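Local coordinates for protein NDP-N-acetyl-D-galactosaminuronic acid dehydrogenase (Methanosarcina mazei Go1, PDB 3G79) that probably oxidises UDP-N-acetyl-D-mannosamine to its uronate with two molecules of NAD(+), as a member of the UDP-glucose/GDP-mannose dehydrogenase family, at residues Ser147-Gly152 against Leu176-Glu181; Asp243-Ala248 against Ala281-Gly286. One frame throughout, in Å; residues are numbered along the deposited sequence.

Overall arrangement
Along the chain, the 147-152 loop follows strand 142-145 and leads into helix 154-166. Interaction 1 brings it against the end of the neighbouring strand 175-178, closing the beta-alpha-beta crossover formed by strand 142-145, helix 154-166 and strand 175-178 of the NAD binding domain. The chain then passes through strands 197-201 and 223-227 into the long helix 228-258. Interaction 2 starts on this helix and closes a second loop, through helix 263-271 to residues 281-286 of the central domain. The two contacts are in series and neither nest nor cross. The centres of interactions 1 and 2 are about 27 Å apart. Helix 228-258 is common to both: side chains of interaction 1 touch it, and interaction 2 lies on it.

Interaction 1. Residues Ser147-Gly152 against Leu176-Glu181; sequences STITPG and LAHAPE
Ile149 and His178 form a buried CH-pi contact where two neighbouring parallel strands of the Rossmann-type NAD binding domain run out into loops. Ile149 CD1 lies over one face of the imidazole, 3.7 Å from the centroid of the His178 ring and 15° off its normal. Ile149 CG1 covers the rim of the same face, 3.5 Å from His178 CE1. The isoleucine reaches this place because CG1 sits between the backbone N and the carbonyl carbon (chi1 51°) and the chain then runs straight on to CD1. Pro180 CD covers the opposite face, 3.5 Å above the plane of the His178 ring, so the imidazole is sandwiched. At its edge, near the ring plane, Ser147 O stands 3.3 Å from His178 CE1. The ring's rotation is further set by a hydrogen bond from His178 ND1 to Leu145 O. With an alanine in place of His178, Ile149 and Pro180 would probably lose the ring between them, a gap would open, and Leu145 O would be left without this bond. Farther out, a water is 3.0 Å from Thr148 OG1 and bonds weakly with Glu181 N. Strand 142-145 pairs with strand 175-178 just before the contact. Thr154 of helix 154-166 and Glu232 of helix 228-258 both touch Ile149 and His178, and Ser147 OG is bonded to Ile109 O.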
loop_
_atom_site.group_PDB
_atom_site.type_symbol
_atom_site.label_atom_id
_atom_site.label_comp_id
_atom_site.label_asym_id
_atom_site.label_seq_id
_atom_site.Cartn_x
_atom_site.Cartn_y
_atom_site.Cartn_z
ATOM N N SER A 147 9.190 -11.056 -23.854
ATOM C CA SER A 147 7.871 -11.649 -23.492
ATOM C C SER A 147 7.713 -11.749 -21.960
ATOM O O SER A 147 8.666 -11.986 -21.232
ATOM C CB SER A 147 7.682 -13.044 -24.104
ATOM O OG SER A 147 8.017 -13.100 -25.498
ATOM N N THR A 148 6.489 -11.565 -21.474
ATOM C CA THR A 148 6.182 -11.691 -20.048
ATOM C C THR A 148 6.446 -13.131 -19.581
ATOM O O THR A 148 5.851 -14.060 -20.092
ATOM C CB THR A 148 4.703 -11.271 -19.810
ATOM O OG1 THR A 148 4.537 -9.875 -20.115
ATOM C CG2 THR A 148 4.258 -11.574 -18.372
ATOM N N ILE A 149 7.376 -13.314 -18.651
ATOM C CA ILE A 149 7.733 -14.662 -18.183
ATOM C C ILE A 149 7.575 -14.761 -16.680
ATOM O O ILE A 149 7.298 -13.751 -16.036
ATOM C CB ILE A 149 9.134 -15.101 -18.632
ATOM C CG1 ILE A 149 10.176 -14.023 -18.283
ATOM C CG2 ILE A 149 9.112 -15.455 -20.149
ATOM C CD1 ILE A 149 11.657 -14.334 -18.729
ATOM N N THR A 150 7.720 -15.962 -16.123
ATOM C CA THR A 150 7.548 -16.169 -14.679
ATOM C C THR A 150 8.874 -16.231 -13.999
ATOM O O THR A 150 9.838 -16.728 -14.577
ATOM C CB THR A 150 6.844 -17.499 -14.355
ATOM O OG1 THR A 150 7.671 -18.588 -14.792
ATOM C CG2 THR A 150 5.543 -17.571 -15.047
ATOM N N PRO A 151 8.931 -15.798 -12.734
ATOM C CA PRO A 151 10.236 -15.854 -12.129
ATOM C C PRO A 151 10.931 -17.184 -12.368
ATOM O O PRO A 151 10.342 -18.224 -12.090
ATOM C CB PRO A 151 9.927 -15.664 -10.639
ATOM C CG PRO A 151 8.775 -14.692 -10.673
ATOM C CD PRO A 151 7.948 -15.128 -11.862
ATOM N N GLY A 152 12.180 -17.130 -12.838
ATOM C CA GLY A 152 13.046 -18.299 -12.915
ATOM C C GLY A 152 13.201 -18.794 -14.345
ATOM O O GLY A 152 14.013 -19.656 -14.621
ATOM N N LEU A 176 22.763 -12.487 -21.810
ATOM C CA LEU A 176 21.361 -12.838 -21.670
ATOM C C LEU A 176 20.667 -11.876 -20.733
ATOM O O LEU A 176 21.111 -11.686 -19.606
ATOM C CB LEU A 176 21.232 -14.224 -21.068
ATOM C CG LEU A 176 20.170 -15.246 -21.451
ATOM C CD1 LEU A 176 19.995 -16.301 -20.345
ATOM C CD2 LEU A 176 18.851 -14.765 -21.949
ATOM N N ALA A 177 19.533 -11.342 -21.165
ATOM C CA ALA A 177 18.827 -10.353 -20.365
ATOM C C ALA A 177 17.336 -10.614 -20.372
ATOM O O ALA A 177 16.874 -11.469 -21.122
ATOM C CB ALA A 177 19.106 -8.972 -20.879
ATOM N N HIS A 178 16.603 -9.879 -19.539
ATOM C CA HIS A 178 15.139 -9.869 -19.571
ATOM C C HIS A 178 14.666 -8.432 -19.497
ATOM O O HIS A 178 14.937 -7.699 -18.528
ATOM C CB HIS A 178 14.531 -10.701 -18.441
ATOM C CG HIS A 178 13.031 -10.658 -18.391
ATOM N ND1 HIS A 178 12.242 -10.854 -19.502
ATOM C CD2 HIS A 178 12.178 -10.464 -17.358
ATOM C CE1 HIS A 178 10.967 -10.770 -19.165
ATOM N NE2 HIS A 178 10.903 -10.519 -17.870
ATOM N N ALA A 179 13.984 -8.009 -20.545
ATOM C CA ALA A 179 13.411 -6.688 -20.555
ATOM C C ALA A 179 11.914 -6.744 -20.822
ATOM O O ALA A 179 11.490 -6.577 -21.953
ATOM C CB ALA A 179 14.110 -5.816 -21.569
ATOM N N PRO A 180 11.109 -6.959 -19.771
ATOM C CA PRO A 180 9.666 -6.939 -19.919
ATOM C C PRO A 180 9.153 -5.528 -20.195
ATOM O O PRO A 180 9.779 -4.562 -19.798
ATOM C CB PRO A 180 9.171 -7.363 -18.531
ATOM C CG PRO A 180 10.197 -6.899 -17.603
ATOM C CD PRO A 180 11.508 -7.039 -18.356
ATOM N N GLU A 181 8.000 -5.422 -20.847
ATOM C CA GLU A 181 7.316 -4.152 -20.941
ATOM C C GLU A 181 5.907 -4.226 -20.407
ATOM O O GLU A 181 5.271 -5.257 -20.477
ATOM C CB GLU A 181 7.304 -3.645 -22.386
ATOM C CG GLU A 181 8.229 -2.434 -22.608
ATOM C CD GLU A 181 7.820 -1.143 -21.834
ATOM O OE1 GLU A 181 7.597 -1.172 -20.589
ATOM O OE2 GLU A 181 7.756 -0.071 -22.484
HETATM O O HOH W 1 6.300 -8.218 -21.924
#

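Interaction 2. Residues Asp243-Ala248 against Ala281-Gly286; sequences DLQIAA and AVLWPG
Gln245 lies across the side chain of Leu283, where helix 228-258 meets the loop before helix 293-305. Its CB starts the contact, with Gln245 CB 3.8 Å from Leu283 CD1. CG comes next, over the same methyl, but is modelled too close to it for the distance to be trusted. Gln245 CD follows at 3.6 Å from Leu283 CD1. From CG the chain is extended (chi2 -161°), which carries the amide on past the leucine. At the tip, Gln245 NE2 comes to 3.1 Å from Ala281 O. Leu283 CD1 also meets the next helical residue, with Ile246 CG1 at 3.7 Å. The leucine methyl thus fits against two consecutive side chains of one helix. A water joins the backbones. It accepts from Leu283 N at 3.0 Å and donates to Gln245 O, at a modelled length too short to be reliable. The second subunit packs against this site, which places it at the dimer interface: Arg280 of that subunit touches Gln245, its Gly277 touches Leu283, and Ala281 meets its own copy there. Within the chain, Arg267 of helix 263-271 binds the carbonyls of Val282 and Leu283, and Ile246 rests on Asn329 of helix 321-345.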
loop_
_atom_site.group_PDB
_atom_site.type_symbol
_atom_site.label_atom_id
_atom_site.label_comp_id
_atom_site.label_asym_id
_atom_site.label_seq_id
_atom_site.Cartn_x
_atom_site.Cartn_y
_atom_site.Cartn_z
ATOM N N ASP A 243 -2.717 -6.092 -5.823
ATOM C CA ASP A 243 -3.679 -7.058 -5.341
ATOM C C ASP A 243 -3.851 -6.947 -3.839
ATOM O O ASP A 243 -4.951 -6.952 -3.320
ATOM C CB ASP A 243 -3.269 -8.473 -5.756
ATOM C CG ASP A 243 -4.305 -9.505 -5.389
ATOM O OD1 ASP A 243 -5.513 -9.220 -5.500
ATOM O OD2 ASP A 243 -3.928 -10.613 -4.981
ATOM N N LEU A 244 -2.755 -6.808 -3.138
ATOM C CA LEU A 244 -2.797 -6.548 -1.704
ATOM C C LEU A 244 -3.456 -5.219 -1.325
ATOM O O LEU A 244 -4.208 -5.185 -0.337
ATOM C CB LEU A 244 -1.395 -6.661 -1.099
ATOM C CG LEU A 244 -1.308 -6.238 0.371
ATOM C CD1 LEU A 244 -2.067 -7.215 1.302
ATOM C CD2 LEU A 244 0.119 -6.126 0.794
ATOM N N GLN A 245 -3.217 -4.137 -2.081
ATOM C CA GLN A 245 -3.898 -2.881 -1.707
ATOM C C GLN A 245 -5.402 -3.000 -1.846
ATOM O O GLN A 245 -6.186 -2.349 -1.120
ATOM C CB GLN A 245 -3.334 -1.570 -2.322
ATOM C CG GLN A 245 -2.892 -1.603 -3.736
ATOM C CD GLN A 245 -1.922 -0.453 -4.193
ATOM O OE1 GLN A 245 -1.077 -0.691 -5.088
ATOM N NE2 GLN A 245 -2.050 0.758 -3.612
ATOM N N ILE A 246 -5.816 -3.880 -2.749
ATOM C CA ILE A 246 -7.225 -4.056 -3.000
ATOM C C ILE A 246 -7.791 -4.916 -1.898
ATOM O O ILE A 246 -8.903 -4.705 -1.428
ATOM C CB ILE A 246 -7.452 -4.703 -4.352
ATOM C CG1 ILE A 246 -7.310 -3.665 -5.468
ATOM C CG2 ILE A 246 -8.867 -5.433 -4.420
ATOM C CD1 ILE A 246 -7.154 -4.342 -6.861
ATOM N N ALA A 247 -7.044 -5.918 -1.495
ATOM C CA ALA A 247 -7.553 -6.765 -0.472
ATOM C C ALA A 247 -7.638 -5.956 0.820
ATOM O O ALA A 247 -8.608 -6.126 1.558
ATOM C CB ALA A 247 -6.733 -8.025 -0.318
ATOM N N ALA A 248 -6.692 -5.027 1.018
ATOM C CA ALA A 248 -6.722 -4.062 2.148
ATOM C C ALA A 248 -7.999 -3.277 2.324
ATOM O O ALA A 248 -8.527 -3.274 3.462
ATOM C CB ALA A 248 -5.542 -3.077 2.109
ATOM N N ALA A 281 -1.953 5.482 -0.302
ATOM C CA ALA A 281 -2.368 5.176 -1.680
ATOM C C ALA A 281 -3.557 4.215 -1.758
ATOM O O ALA A 281 -3.510 3.219 -2.449
ATOM C CB ALA A 281 -1.186 4.660 -2.484
ATOM N N VAL A 282 -4.619 4.573 -1.052
ATOM C CA VAL A 282 -5.815 3.739 -0.838
ATOM C C VAL A 282 -6.716 3.613 -2.074
ATOM O O VAL A 282 -7.275 4.606 -2.577
ATOM C CB VAL A 282 -6.682 4.291 0.320
ATOM C CG1 VAL A 282 -7.794 3.330 0.680
ATOM C CG2 VAL A 282 -5.849 4.529 1.525
ATOM N N LEU A 283 -6.893 2.373 -2.514
ATOM C CA LEU A 283 -7.750 2.086 -3.652
ATOM C C LEU A 283 -9.231 2.015 -3.227
ATOM O O LEU A 283 -9.638 2.592 -2.205
ATOM C CB LEU A 283 -7.278 0.787 -4.328
ATOM C CG LEU A 283 -5.804 0.817 -4.828
ATOM C CD1 LEU A 283 -5.301 -0.507 -5.413
ATOM C CD2 LEU A 283 -5.597 1.963 -5.853
ATOM N N TRP A 284 -10.007 1.286 -4.004
ATOM C CA TRP A 284 -11.460 1.259 -3.904
ATOM C C TRP A 284 -11.864 -0.191 -3.724
ATOM O O TRP A 284 -11.283 -1.080 -4.352
ATOM C CB TRP A 284 -12.083 1.809 -5.175
ATOM C CG TRP A 284 -11.707 3.243 -5.438
ATOM C CD1 TRP A 284 -10.614 3.704 -6.155
ATOM C CD2 TRP A 284 -12.401 4.407 -4.985
ATOM N NE1 TRP A 284 -10.610 5.089 -6.193
ATOM C CE2 TRP A 284 -11.692 5.546 -5.483
ATOM C CE3 TRP A 284 -13.567 4.606 -4.248
ATOM C CZ2 TRP A 284 -12.117 6.858 -5.246
ATOM C CZ3 TRP A 284 -13.988 5.900 -4.010
ATOM C CH2 TRP A 284 -13.265 7.017 -4.512
ATOM N N PRO A 285 -12.791 -0.443 -2.803
ATOM C CA PRO A 285 -13.256 -1.816 -2.497
ATOM C C PRO A 285 -14.332 -2.220 -3.530
ATOM O O PRO A 285 -14.832 -1.330 -4.241
ATOM C CB PRO A 285 -13.848 -1.670 -1.072
ATOM C CG PRO A 285 -14.346 -0.202 -1.035
ATOM C CD PRO A 285 -13.413 0.584 -1.943
ATOM N N GLY A 286 -14.684 -3.511 -3.625
ATOM C CA GLY A 286 -15.551 -3.982 -4.726
ATOM C C GLY A 286 -15.927 -5.468 -4.778
ATOM O O GLY A 286 -15.542 -6.259 -3.941
HETATM O O HOH W 2 -6.078 0.145 -0.646
#